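Local coordinates for protein STING-associated CdnE c-di-GMP synthase (Flavobacteriaceae, PDB 6WT8) that probably synthesises the cyclic dinucleotide c-di-GMP as the nucleotidyltransferase of a STING-containing CBASS anti-phage defence system, at residues K174-D177 / S183-V186. Numbering follows the deposited sequence.
Sequences KTVD and SIYV
Asp177 and Tyr185 face each other as a hydrogen-bonded antiparallel pair, joined by two backbone bonds: Asp177 N donates to Tyr185 O at 2.9 Å, and Tyr185 N returns a nearly straight bond (170° at the hydrogen) to Asp177 O at 3.0 Å. Next to this pair, Val176 CA sends a CH···O contact of 3.3 Å to Tyr185 O, which thus receives a second, weaker donor. Asp177 O is also shared, since a water lying 2.6 Å from both Asp177 O and Ser183 O donates to each and bridges the two segments on the loop side of the Asp177-Tyr185 pair.

The contact between apolar side chains lies on the face that carries Val176, Ile184 and Val186. With CG1 anti to the backbone N (chi1 178°), Val176 places this methyl against Ile184 CG2, a tight approach of 3.5 Å diagonally across the strands; its other methyl, CG2, reaches Val186 CG1 more loosely, at 4.5 Å. Helix 154-172 covers this face, touching both Ile184 and Val186.

On the reverse face, Asp177 and Tyr185 meet through their CB atoms, 3.9 Å apart, while their polar and aromatic ends turn to other partners. OD1 of Asp177 accepts a hydrogen bond from Glu179 N at the start of the connecting loop, and the Tyr185 ring takes part in a cation-pi contact with Lys180.

Strands 176-177 and 184-189 form a beta hairpin, and since 184-189 pairs on its other edge with strand 192-204, the short strand lies at the margin of the mixed sheet, packed on a helix, consistent with the mixed alpha/beta nucleotidyltransferase core of CD-NTases.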
loop_
_atom_site.group_PDB
_atom_site.type_symbol
_atom_site.label_atom_id
_atom_site.label_comp_id
_atom_site.label_asym_id
_atom_site.label_seq_id
_atom_site.Cartn_x
_atom_site.Cartn_y
_atom_site.Cartn_z
ATOM N N LYS A 174 -11.588 4.763 -26.158
ATOM C CA LYS A 174 -12.612 5.789 -26.347
ATOM C C LYS A 174 -12.541 6.894 -25.295
ATOM O O LYS A 174 -12.716 8.073 -25.622
ATOM C CB LYS A 174 -13.996 5.137 -26.337
ATOM C CG LYS A 174 -15.121 6.105 -26.490
ATOM C CD LYS A 174 -16.467 5.434 -26.192
ATOM C CE LYS A 174 -17.630 6.375 -26.459
ATOM N NZ LYS A 174 -17.929 6.453 -27.914
ATOM N N THR A 175 -12.372 6.541 -24.017
ATOM C CA THR A 175 -12.456 7.517 -22.935
ATOM C C THR A 175 -11.133 7.538 -22.189
ATOM O O THR A 175 -10.749 6.532 -21.579
ATOM C CB THR A 175 -13.587 7.168 -21.980
ATOM O OG1 THR A 175 -14.798 7.088 -22.732
ATOM C CG2 THR A 175 -13.750 8.226 -20.892
ATOM N N VAL A 176 -10.420 8.660 -22.296
ATOM C CA VAL A 176 -9.122 8.896 -21.672
ATOM C C VAL A 176 -9.109 10.334 -21.167
ATOM O O VAL A 176 -9.335 11.264 -21.955
ATOM C CB VAL A 176 -7.963 8.702 -22.665
ATOM C CG1 VAL A 176 -6.606 9.009 -22.006
ATOM C CG2 VAL A 176 -7.958 7.337 -23.185
ATOM N N ASP A 177 -8.844 10.522 -19.868
ATOM C CA ASP A 177 -8.680 11.844 -19.264
ATOM C C ASP A 177 -7.210 12.204 -19.284
ATOM O O ASP A 177 -6.384 11.551 -18.628
ATOM C CB ASP A 177 -9.210 11.870 -17.827
ATOM C CG ASP A 177 -9.186 13.263 -17.212
ATOM O OD1 ASP A 177 -8.681 14.218 -17.843
ATOM O OD2 ASP A 177 -9.674 13.399 -16.076
ATOM N N SER A 183 -1.267 11.995 -13.655
ATOM C CA SER A 183 -1.515 10.704 -14.322
ATOM C C SER A 183 -2.421 10.934 -15.526
ATOM O O SER A 183 -3.080 11.976 -15.656
ATOM C CB SER A 183 -2.143 9.639 -13.378
ATOM O OG SER A 183 -3.455 10.093 -13.007
ATOM N N ILE A 184 -2.490 9.906 -16.367
ATOM C CA ILE A 184 -3.479 9.770 -17.434
ATOM C C ILE A 184 -4.498 8.715 -17.009
ATOM O O ILE A 184 -4.102 7.633 -16.588
ATOM C CB ILE A 184 -2.798 9.359 -18.750
ATOM C CG1 ILE A 184 -1.788 10.428 -19.213
ATOM C CG2 ILE A 184 -3.874 9.168 -19.873
ATOM C CD1 ILE A 184 -0.784 9.829 -20.254
ATOM N N TYR A 185 -5.788 8.995 -17.119
ATOM C CA TYR A 185 -6.800 8.058 -16.636
ATOM C C TYR A 185 -7.448 7.374 -17.838
ATOM O O TYR A 185 -8.011 8.042 -18.703
ATOM C CB TYR A 185 -7.868 8.787 -15.812
ATOM C CG TYR A 185 -8.605 7.938 -14.780
ATOM C CD1 TYR A 185 -7.938 6.942 -14.066
ATOM C CD2 TYR A 185 -9.937 8.169 -14.490
ATOM C CE1 TYR A 185 -8.594 6.174 -13.083
ATOM C CE2 TYR A 185 -10.611 7.417 -13.523
ATOM C CZ TYR A 185 -9.940 6.428 -12.820
ATOM O OH TYR A 185 -10.601 5.677 -11.855
ATOM N N VAL A 186 -7.327 6.047 -17.915
ATOM C CA VAL A 186 -7.760 5.278 -19.077
ATOM C C VAL A 186 -8.945 4.412 -18.708
ATOM O O VAL A 186 -8.866 3.646 -17.744
ATOM C CB VAL A 186 -6.627 4.389 -19.598
ATOM C CG1 VAL A 186 -7.087 3.650 -20.841
ATOM C CG2 VAL A 186 -5.401 5.262 -19.856
HETATM O O HOH W 1 -5.063 13.040 -16.900
#